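Local structure of RNA-binding protein Smaug (Drosophila melanogaster, 1OXJ) at residues K163-K166 / F167-K171; S8-G11 / L12-S16; L139-L142 / M143-D147; L57-D60 / K61-E64. The protein binds RNA, recognising it through a SAM domain that is joined in this fragment to a helical PHAT domain. All coordinates share one frame; numbering follows the deposited sequence.

Contact 1: residues K163-K166 / F167-K171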
loop_
_atom_site.group_PDB
_atom_site.type_symbol
_atom_site.label_atom_id
_atom_site.label_comp_id
_atom_site.label_asym_id
_atom_site.label_seq_id
_atom_site.Cartn_x
_atom_site.Cartn_y
_atom_site.Cartn_z
ATOM N N LYS A 163 7.778 -13.564 4.948
ATOM C CA LYS A 163 9.077 -13.691 5.602
ATOM C C LYS A 163 9.965 -14.599 4.761
ATOM O O LYS A 163 11.156 -14.346 4.602
ATOM C CB LYS A 163 8.921 -14.281 7.006
ATOM C CG LYS A 163 8.090 -13.428 7.952
ATOM C CD LYS A 163 7.892 -14.139 9.286
ATOM C CE LYS A 163 6.956 -13.354 10.190
ATOM N NZ LYS A 163 6.717 -14.044 11.493
ATOM N N ASP A 164 9.378 -15.659 4.222
ATOM C CA ASP A 164 10.124 -16.590 3.383
ATOM C C ASP A 164 10.665 -15.850 2.168
ATOM O O ASP A 164 11.864 -15.889 1.889
ATOM C CB ASP A 164 9.223 -17.742 2.914
ATOM C CG ASP A 164 8.857 -18.698 4.037
ATOM O OD1 ASP A 164 8.024 -19.597 3.800
ATOM O OD2 ASP A 164 9.403 -18.554 5.152
ATOM N N LEU A 165 9.771 -15.164 1.461
ATOM C CA LEU A 165 10.129 -14.407 0.266
ATOM C C LEU A 165 11.260 -13.417 0.562
ATOM O O LEU A 165 12.256 -13.358 -0.165
ATOM C CB LEU A 165 8.902 -13.650 -0.253
ATOM C CG LEU A 165 8.778 -13.395 -1.761
ATOM C CD1 LEU A 165 7.583 -12.489 -2.012
ATOM C CD2 LEU A 165 10.044 -12.759 -2.311
ATOM N N LYS A 166 11.094 -12.634 1.625
ATOM C CA LYS A 166 12.097 -11.650 2.017
ATOM C C LYS A 166 13.417 -12.350 2.322
ATOM O O LYS A 166 14.490 -11.813 2.053
ATOM C CB LYS A 166 11.624 -10.876 3.253
ATOM C CG LYS A 166 12.583 -9.797 3.735
ATOM C CD LYS A 166 12.096 -9.177 5.043
ATOM C CE LYS A 166 13.142 -8.248 5.649
ATOM N NZ LYS A 166 12.708 -7.707 6.967
ATOM N N PHE A 167 13.330 -13.556 2.874
ATOM C CA PHE A 167 14.525 -14.319 3.212
ATOM C C PHE A 167 15.241 -14.759 1.940
ATOM O O PHE A 167 16.461 -14.648 1.838
ATOM C CB PHE A 167 14.152 -15.543 4.054
ATOM C CG PHE A 167 15.337 -16.245 4.664
ATOM C CD1 PHE A 167 16.182 -15.572 5.546
ATOM C CD2 PHE A 167 15.606 -17.575 4.358
ATOM C CE1 PHE A 167 17.279 -16.218 6.118
ATOM C CE2 PHE A 167 16.699 -18.231 4.923
ATOM C CZ PHE A 167 17.537 -17.550 5.805
ATOM N N LYS A 168 14.476 -15.258 0.972
ATOM C CA LYS A 168 15.041 -15.699 -0.302
ATOM C C LYS A 168 15.798 -14.556 -0.981
ATOM O O LYS A 168 16.905 -14.746 -1.487
ATOM C CB LYS A 168 13.935 -16.185 -1.246
ATOM C CG LYS A 168 13.507 -17.644 -1.097
ATOM C CD LYS A 168 12.897 -17.957 0.263
ATOM C CE LYS A 168 12.030 -19.217 0.206
ATOM N NZ LYS A 168 12.771 -20.408 -0.297
ATOM N N LEU A 169 15.189 -13.375 -0.994
ATOM C CA LEU A 169 15.795 -12.204 -1.621
ATOM C C LEU A 169 17.049 -11.733 -0.897
ATOM O O LEU A 169 18.004 -11.282 -1.529
ATOM C CB LEU A 169 14.789 -11.048 -1.684
ATOM C CG LEU A 169 13.506 -11.294 -2.479
ATOM C CD1 LEU A 169 12.656 -10.038 -2.458
ATOM C CD2 LEU A 169 13.848 -11.691 -3.913
ATOM N N SER A 170 17.042 -11.827 0.429
ATOM C CA SER A 170 18.188 -11.392 1.223
ATOM C C SER A 170 19.429 -12.233 0.930
ATOM O O SER A 170 20.543 -11.840 1.267
ATOM C CB SER A 170 17.867 -11.482 2.720
ATOM O OG SER A 170 17.757 -12.833 3.134
ATOM N N LYS A 171 19.237 -13.385 0.299
ATOM C CA LYS A 171 20.357 -14.264 -0.002
ATOM C C LYS A 171 20.831 -14.252 -1.450
ATOM O O LYS A 171 21.717 -15.028 -1.813
ATOM C CB LYS A 171 20.022 -15.700 0.414
ATOM C CG LYS A 171 19.868 -15.897 1.921
ATOM C CD LYS A 171 21.097 -15.412 2.686
ATOM C CE LYS A 171 22.373 -16.091 2.201
ATOM N NZ LYS A 171 23.565 -15.706 3.010
#

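Contact 2: residues S8-G11 / L12-S16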
loop_
_atom_site.group_PDB
_atom_site.type_symbol
_atom_site.label_atom_id
_atom_site.label_comp_id
_atom_site.label_asym_id
_atom_site.label_seq_id
_atom_site.Cartn_x
_atom_site.Cartn_y
_atom_site.Cartn_z
ATOM N N SER A 8 -6.622 -0.486 11.347
ATOM C CA SER A 8 -5.561 -0.625 12.340
ATOM C C SER A 8 -4.294 0.134 11.975
ATOM O O SER A 8 -3.526 0.519 12.850
ATOM C CB SER A 8 -5.224 -2.105 12.570
ATOM O OG SER A 8 -4.633 -2.686 11.422
ATOM N N GLY A 9 -4.075 0.367 10.686
ATOM C CA GLY A 9 -2.875 1.084 10.283
ATOM C C GLY A 9 -3.074 2.560 9.994
ATOM O O GLY A 9 -2.201 3.209 9.409
ATOM N N ILE A 10 -4.206 3.106 10.423
ATOM C CA ILE A 10 -4.493 4.512 10.170
ATOM C C ILE A 10 -3.441 5.449 10.751
ATOM O O ILE A 10 -3.033 6.407 10.100
ATOM C CB ILE A 10 -5.884 4.907 10.715
ATOM C CG1 ILE A 10 -6.267 6.288 10.183
ATOM C CG2 ILE A 10 -5.893 4.872 12.233
ATOM C CD1 ILE A 10 -6.457 6.307 8.660
ATOM N N GLY A 11 -2.995 5.171 11.974
ATOM C CA GLY A 11 -1.996 6.028 12.595
ATOM C C GLY A 11 -0.677 6.089 11.847
ATOM O O GLY A 11 -0.127 7.170 11.611
ATOM N N LEU A 12 -0.159 4.929 11.472
ATOM C CA LEU A 12 1.109 4.872 10.757
ATOM C C LEU A 12 0.979 5.569 9.405
ATOM O O LEU A 12 1.894 6.263 8.958
ATOM C CB LEU A 12 1.545 3.415 10.575
ATOM C CG LEU A 12 2.910 3.129 9.920
ATOM C CD1 LEU A 12 2.841 3.403 8.435
ATOM C CD2 LEU A 12 4.001 3.989 10.566
ATOM N N TRP A 13 -0.166 5.390 8.754
ATOM C CA TRP A 13 -0.393 6.018 7.456
ATOM C C TRP A 13 -0.361 7.537 7.606
ATOM O O TRP A 13 0.338 8.225 6.867
ATOM C CB TRP A 13 -1.747 5.570 6.881
ATOM C CG TRP A 13 -2.061 6.165 5.526
ATOM C CD1 TRP A 13 -1.308 6.060 4.389
ATOM C CD2 TRP A 13 -3.238 6.900 5.162
ATOM N NE1 TRP A 13 -1.950 6.681 3.334
ATOM C CE2 TRP A 13 -3.135 7.203 3.783
ATOM C CE3 TRP A 13 -4.373 7.329 5.867
ATOM C CZ2 TRP A 13 -4.127 7.916 3.094
ATOM C CZ3 TRP A 13 -5.359 8.040 5.181
ATOM C CH2 TRP A 13 -5.225 8.324 3.807
ATOM N N LEU A 14 -1.118 8.062 8.563
ATOM C CA LEU A 14 -1.141 9.506 8.781
ATOM C C LEU A 14 0.256 10.051 9.086
ATOM O O LEU A 14 0.634 11.124 8.607
ATOM C CB LEU A 14 -2.084 9.857 9.927
ATOM C CG LEU A 14 -3.570 9.607 9.675
ATOM C CD1 LEU A 14 -4.360 9.980 10.934
ATOM C CD2 LEU A 14 -4.033 10.440 8.497
ATOM N N LYS A 15 1.004 9.326 9.911
ATOM C CA LYS A 15 2.362 9.734 10.253
ATOM C C LYS A 15 3.213 9.838 8.986
ATOM O O LYS A 15 4.097 10.696 8.880
ATOM C CB LYS A 15 2.991 8.720 11.220
ATOM C CG LYS A 15 2.482 8.829 12.655
ATOM C CD LYS A 15 3.010 7.702 13.530
ATOM C CE LYS A 15 2.623 7.897 14.991
ATOM N NZ LYS A 15 3.074 6.749 15.837
ATOM N N SER A 16 2.933 8.973 8.012
ATOM C CA SER A 16 3.697 8.972 6.769
ATOM C C SER A 16 3.390 10.171 5.877
ATOM O O SER A 16 4.177 10.511 4.992
ATOM C CB SER A 16 3.453 7.669 5.991
ATOM O OG SER A 16 2.238 7.706 5.262
HETATM O O HOH W 1 -1.225 2.658 12.881
#

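Contact 3: residues L139-L142 / M143-D147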
loop_
_atom_site.group_PDB
_atom_site.type_symbol
_atom_site.label_atom_id
_atom_site.label_comp_id
_atom_site.label_asym_id
_atom_site.label_seq_id
_atom_site.Cartn_x
_atom_site.Cartn_y
_atom_site.Cartn_z
ATOM N N LEU A 139 16.463 -2.822 -4.583
ATOM C CA LEU A 139 16.391 -3.984 -3.705
ATOM C C LEU A 139 16.169 -3.545 -2.255
ATOM O O LEU A 139 15.423 -4.180 -1.521
ATOM C CB LEU A 139 17.676 -4.809 -3.829
ATOM C CG LEU A 139 17.654 -6.245 -3.305
ATOM C CD1 LEU A 139 16.401 -6.963 -3.780
ATOM C CD2 LEU A 139 18.903 -6.968 -3.798
ATOM N N GLY A 140 16.805 -2.450 -1.856
ATOM C CA GLY A 140 16.643 -1.947 -0.501
ATOM C C GLY A 140 15.218 -1.478 -0.235
ATOM O O GLY A 140 14.651 -1.736 0.829
ATOM N N VAL A 141 14.619 -0.782 -1.195
ATOM C CA VAL A 141 13.254 -0.318 -0.988
ATOM C C VAL A 141 12.314 -1.524 -0.894
ATOM O O VAL A 141 11.457 -1.577 -0.021
ATOM C CB VAL A 141 12.802 0.625 -2.123
ATOM C CG1 VAL A 141 11.366 1.078 -1.879
ATOM C CG2 VAL A 141 13.727 1.840 -2.179
ATOM N N LEU A 142 12.493 -2.497 -1.782
ATOM C CA LEU A 142 11.662 -3.696 -1.781
ATOM C C LEU A 142 11.728 -4.443 -0.448
ATOM O O LEU A 142 10.710 -4.911 0.055
ATOM C CB LEU A 142 12.081 -4.642 -2.911
ATOM C CG LEU A 142 11.299 -5.955 -2.978
ATOM C CD1 LEU A 142 9.798 -5.637 -3.119
ATOM C CD2 LEU A 142 11.794 -6.799 -4.150
ATOM N N MET A 143 12.918 -4.553 0.131
ATOM C CA MET A 143 13.049 -5.255 1.404
ATOM C C MET A 143 12.263 -4.501 2.475
ATOM O O MET A 143 11.619 -5.110 3.322
ATOM C CB MET A 143 14.526 -5.392 1.781
ATOM C CG MET A 143 15.319 -6.295 0.831
ATOM S SD MET A 143 14.823 -8.045 0.864
ATOM C CE MET A 143 15.540 -8.517 2.443
ATOM N N TRP A 144 12.291 -3.171 2.423
ATOM C CA TRP A 144 11.535 -2.367 3.377
ATOM C C TRP A 144 10.034 -2.609 3.157
ATOM O O TRP A 144 9.255 -2.705 4.107
ATOM C CB TRP A 144 11.846 -0.890 3.177
ATOM C CG TRP A 144 11.001 0.014 4.002
ATOM C CD1 TRP A 144 11.160 0.314 5.331
ATOM C CD2 TRP A 144 9.846 0.732 3.562
ATOM N NE1 TRP A 144 10.171 1.180 5.739
ATOM C CE2 TRP A 144 9.351 1.451 4.673
ATOM C CE3 TRP A 144 9.179 0.838 2.332
ATOM C CZ2 TRP A 144 8.217 2.268 4.593
ATOM C CZ3 TRP A 144 8.050 1.652 2.252
ATOM C CH2 TRP A 144 7.582 2.355 3.377
ATOM N N ILE A 145 9.625 -2.700 1.897
ATOM C CA ILE A 145 8.216 -2.951 1.592
ATOM C C ILE A 145 7.773 -4.297 2.180
ATOM O O ILE A 145 6.730 -4.391 2.838
ATOM C CB ILE A 145 7.978 -2.969 0.062
ATOM C CG1 ILE A 145 8.136 -1.552 -0.504
ATOM C CG2 ILE A 145 6.574 -3.533 -0.248
ATOM C CD1 ILE A 145 8.130 -1.504 -2.049
ATOM N N LEU A 146 8.553 -5.342 1.937
ATOM C CA LEU A 146 8.210 -6.658 2.464
ATOM C C LEU A 146 8.134 -6.544 3.978
ATOM O O LEU A 146 7.252 -7.109 4.617
ATOM C CB LEU A 146 9.266 -7.689 2.059
ATOM C CG LEU A 146 9.385 -7.923 0.549
ATOM C CD1 LEU A 146 10.513 -8.896 0.256
ATOM C CD2 LEU A 146 8.070 -8.455 0.013
ATOM N N ASP A 147 9.065 -5.778 4.528
ATOM C CA ASP A 147 9.161 -5.540 5.959
ATOM C C ASP A 147 7.851 -4.979 6.518
ATOM O O ASP A 147 7.307 -5.506 7.489
ATOM C CB ASP A 147 10.324 -4.577 6.211
ATOM C CG ASP A 147 10.928 -4.737 7.586
ATOM O OD1 ASP A 147 11.038 -5.890 8.059
ATOM O OD2 ASP A 147 11.311 -3.710 8.184
#

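Contact 4: residues L57-D60 / K61-E64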
loop_
_atom_site.group_PDB
_atom_site.type_symbol
_atom_site.label_atom_id
_atom_site.label_comp_id
_atom_site.label_asym_id
_atom_site.label_seq_id
_atom_site.Cartn_x
_atom_site.Cartn_y
_atom_site.Cartn_z
ATOM N N LEU A 57 -6.881 14.700 -1.122
ATOM C CA LEU A 57 -6.101 14.194 -2.250
ATOM C C LEU A 57 -5.591 12.789 -1.957
ATOM O O LEU A 57 -5.602 11.921 -2.827
ATOM C CB LEU A 57 -4.904 15.104 -2.531
ATOM C CG LEU A 57 -5.189 16.484 -3.122
ATOM C CD1 LEU A 57 -3.867 17.210 -3.352
ATOM C CD2 LEU A 57 -5.957 16.333 -4.432
ATOM N N CYS A 58 -5.139 12.574 -0.726
ATOM C CA CYS A 58 -4.626 11.268 -0.327
ATOM C C CYS A 58 -5.734 10.224 -0.346
ATOM O O CYS A 58 -5.511 9.088 -0.761
ATOM C CB CYS A 58 -3.994 11.345 1.068
ATOM S SG CYS A 58 -2.477 12.321 1.124
ATOM N N ILE A 59 -6.927 10.613 0.102
ATOM C CA ILE A 59 -8.071 9.704 0.111
ATOM C C ILE A 59 -8.428 9.359 -1.336
ATOM O O ILE A 59 -8.769 8.216 -1.658
ATOM C CB ILE A 59 -9.288 10.361 0.820
ATOM C CG1 ILE A 59 -8.985 10.554 2.310
ATOM C CG2 ILE A 59 -10.538 9.515 0.633
ATOM C CD1 ILE A 59 -8.975 9.267 3.130
ATOM N N ASP A 60 -8.345 10.354 -2.217
ATOM C CA ASP A 60 -8.638 10.111 -3.622
ATOM C C ASP A 60 -7.633 9.106 -4.167
ATOM O O ASP A 60 -8.000 8.194 -4.909
ATOM C CB ASP A 60 -8.570 11.413 -4.428
ATOM C CG ASP A 60 -9.691 12.366 -4.079
ATOM O OD1 ASP A 60 -10.859 11.927 -4.096
ATOM O OD2 ASP A 60 -9.408 13.547 -3.786
ATOM N N LYS A 61 -6.367 9.255 -3.781
ATOM C CA LYS A 61 -5.345 8.329 -4.249
ATOM C C LYS A 61 -5.615 6.932 -3.706
ATOM O O LYS A 61 -5.279 5.939 -4.345
ATOM C CB LYS A 61 -3.945 8.798 -3.834
ATOM C CG LYS A 61 -3.511 10.066 -4.546
ATOM C CD LYS A 61 -2.033 10.364 -4.347
ATOM C CE LYS A 61 -1.649 11.642 -5.076
ATOM N NZ LYS A 61 -0.196 11.933 -4.954
ATOM N N LEU A 62 -6.216 6.855 -2.521
ATOM C CA LEU A 62 -6.545 5.558 -1.941
ATOM C C LEU A 62 -7.514 4.867 -2.884
ATOM O O LEU A 62 -7.403 3.667 -3.147
ATOM C CB LEU A 62 -7.209 5.714 -0.563
ATOM C CG LEU A 62 -6.315 6.076 0.626
ATOM C CD1 LEU A 62 -7.124 5.961 1.938
ATOM C CD2 LEU A 62 -5.116 5.121 0.661
ATOM N N LYS A 63 -8.458 5.637 -3.414
ATOM C CA LYS A 63 -9.456 5.078 -4.317
ATOM C C LYS A 63 -8.856 4.584 -5.624
ATOM O O LYS A 63 -9.445 3.743 -6.297
ATOM C CB LYS A 63 -10.552 6.106 -4.619
ATOM C CG LYS A 63 -11.313 6.622 -3.407
ATOM C CD LYS A 63 -12.477 7.499 -3.857
ATOM C CE LYS A 63 -12.902 8.491 -2.790
ATOM N NZ LYS A 63 -11.898 9.589 -2.612
ATOM N N GLU A 64 -7.679 5.088 -5.978
ATOM C CA GLU A 64 -7.018 4.677 -7.217
ATOM C C GLU A 64 -6.101 3.463 -7.067
ATOM O O GLU A 64 -5.607 2.921 -8.053
ATOM C CB GLU A 64 -6.208 5.837 -7.793
ATOM C CG GLU A 64 -7.055 6.944 -8.404
ATOM C CD GLU A 64 -8.071 6.407 -9.401
ATOM O OE1 GLU A 64 -7.672 5.673 -10.334
ATOM O OE2 GLU A 64 -9.272 6.720 -9.250
#

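Contact 1: residues K163-K166 / F167-K171
Leu-165 and Leu-169 meet one turn apart on the last helix of the chain, helix 159-170, in a local i to i+4 contact on the flank that faces the other helices of the PHAT domain. The two side chains run alongside each other and point the same way, with CD2 of Leu-165 3.8 Å from CG of Leu-169. Because Leu-169 sets CG beside its own backbone N (chi1 -61°), that carbon lies back over the preceding turn, 3.3 Å from Leu-165 O. Leu-169 N donates to this same Leu-165 O at 3.0 Å, with an N-H...O angle of 164°, an almost straight bond. Leu-165 rests on Ile-119 and Thr-123 of helix 111-127, while the buried Leu-169 reaches Leu-126 of that helix and Leu-146 of helix 136-150. Cutting Leu-169 back to an alanine is likely to open a gap where the three helices converge and to leave Leu-165 CD2 without its neighbour. Lys-166, with its chain extended, carries NZ to a salt bridge with Asp-147. In the last turn, Ser-170 N donates to Lys-166 O at 3.0 Å, and Ser-170 OG reaches back to Phe-167 O at 2.6 Å. Leucines on the inner flank, with the exposed Phe-167 and Lys-168 on another, mark an amphipathic terminal helix laid against a helical domain.

Contact 2: residues S8-G11 / L12-S16
The first turn of helix 10-16, in the SAM domain, brings Ile-10 against Trp-13 and Leu-14, with Gly-9 at the N-cap position. Ile-10 holds CG1 anti to its backbone N (chi1 -168°), and the turn at chi2 then sets CD1 beside the indole: CD1 lies at the ring edge, near its plane, 3.6 Å from Trp-13 CE3. Its CG1 meets the other neighbour, 4.2 Å from CD1 of Leu-14, so different carbons of one isoleucine serve two partners. The backbone evidence agrees with a helix start. Trp-13 N donates to Gly-9 O at 3.1 Å, and Leu-14 N to Ile-10 O at 3.0 Å with an N-H...O angle of 170°. Water 1 bridges the i to i+4 pair of Ser-8 O and Leu-12 N, accepting from Leu-12 N at 2.9 Å and donating to Ser-8 O at 3.1 Å. Farther on, Ser-16 OG gives a hydrogen bond to Trp-13 O at 2.5 Å, in the carbonyl plane and on a lone pair. The indole continues to Cys-58, Ile-59 and Leu-62 of helix 49-77, so this is a hydrated helix N terminus whose apolar side enters the core of a SAM-domain helical bundle.

Contact 3: residues L139-L142 / M143-D147
Val-141 places CG1 anti to its backbone N (chi1 179°), whereas Ile-145 turns CG1 beside its own N (chi1 -70°), and these two settings bring the side chains together one turn apart. Val-141 CG1 and Ile-145 CD1 come within 4.1 Å, the two side chains crossing at a slant. The pair lies on helix 136-150 of the PHAT domain, a helix packed among helices 83-91, 111-127 and 159-170. Towards helix 83-91, Val-141 touches Val-87 and Thr-91, and Ile-145 touches Val-87 and Leu-90; Ile-145 also reaches Ile-119 of helix 111-127. Replacing Ile-145 by an alanine would probably leave Val-141 CG1 without its partner and open a gap between these helices.

A second i to i+4 pair lies on a neighbouring flank, where Leu-142 CD1 is 4.3 Å from Leu-146 CG, a loose approach. Backbone bonds fix both pairs: Ile-145 N donates to Val-141 O at 2.9 Å, and Leu-146 N donates to Leu-142 O at 2.9 Å with an N-H...O angle of 168°. Met-143 sets CG beside its backbone N, 3.2 Å from Leu-139 O, and its chain then bends at chi2 and chi3, towards Lys-166 and Ser-170 of helix 159-170. Trp-144 leads its indole to another side; Trp-144 CB lies 3.3 Å from Val-141 O, and that oxygen sits at the edge of the indole, near the ring plane, 4.1 Å from Trp-144 CE3.

Contact 4: residues L57-D60 / K61-E64
Asp-60 and Lys-63 form the charged part of the contact, an i to i+3 salt bridge in which Lys-63 NZ donates to Asp-60 OD1 at 3.0 Å. The ammonium approaches from above the carboxylate, 41° out of its plane. The two side chains run side by side; the lysine is extended as far as CE and then bends at its last torsion (chi4 72°), turning NZ back over the preceding turn. There Lys-63 NZ also lies 3.5 Å from Ile-59 CG2, so a methyl group flanks the charge. Both residues are exposed, and the bridge borders on solvent.

The apolar part belongs to Ile-59 and Leu-62, both buried. Their CD1 atoms meet at 4.0 Å, on the flank of helix 49-77 turned to the SAM core. This helix is the long final helix of the SAM fold, here running on into the PHAT range without a break. Both residues also pack on Met-34 of helix 31-34.

The backbone bonds make up the third group. Lys-61 N donates to Leu-57 O and Leu-62 N to Cys-58 O, each at 2.9 Å, and Lys-63 N donates to Ile-59 O at 3.1 Å. The last of the series, Glu-64 N to Asp-60 O at 3.3 Å, is weak, with an N-H...O angle of 127°. Glu-64 OE1 bonds to Asn-67 ND2.

In the fold
From the N terminus the order is contact 2, contact 4, contact 3, contact 1, strictly in series: each lies on one continuous stretch of chain, within a helix or at its end, so none closes a loop and none nests in or crosses another. Two touching pairs result. Contacts 2 and 4 join helix 10-16 to helix 49-77 in the SAM range, with Trp-13 CH2 3.6 Å from Leu-62 CD1. Contacts 3 and 1 join the consecutive helices 136-150 and 159-170 in the PHAT range, their centres about 10 Å apart. Between the pairs there is no touch: contacts 2 and 3 keep about 7 Å between nearest atoms, and contacts 4 and 1 lie on opposite sides of the chain's centre.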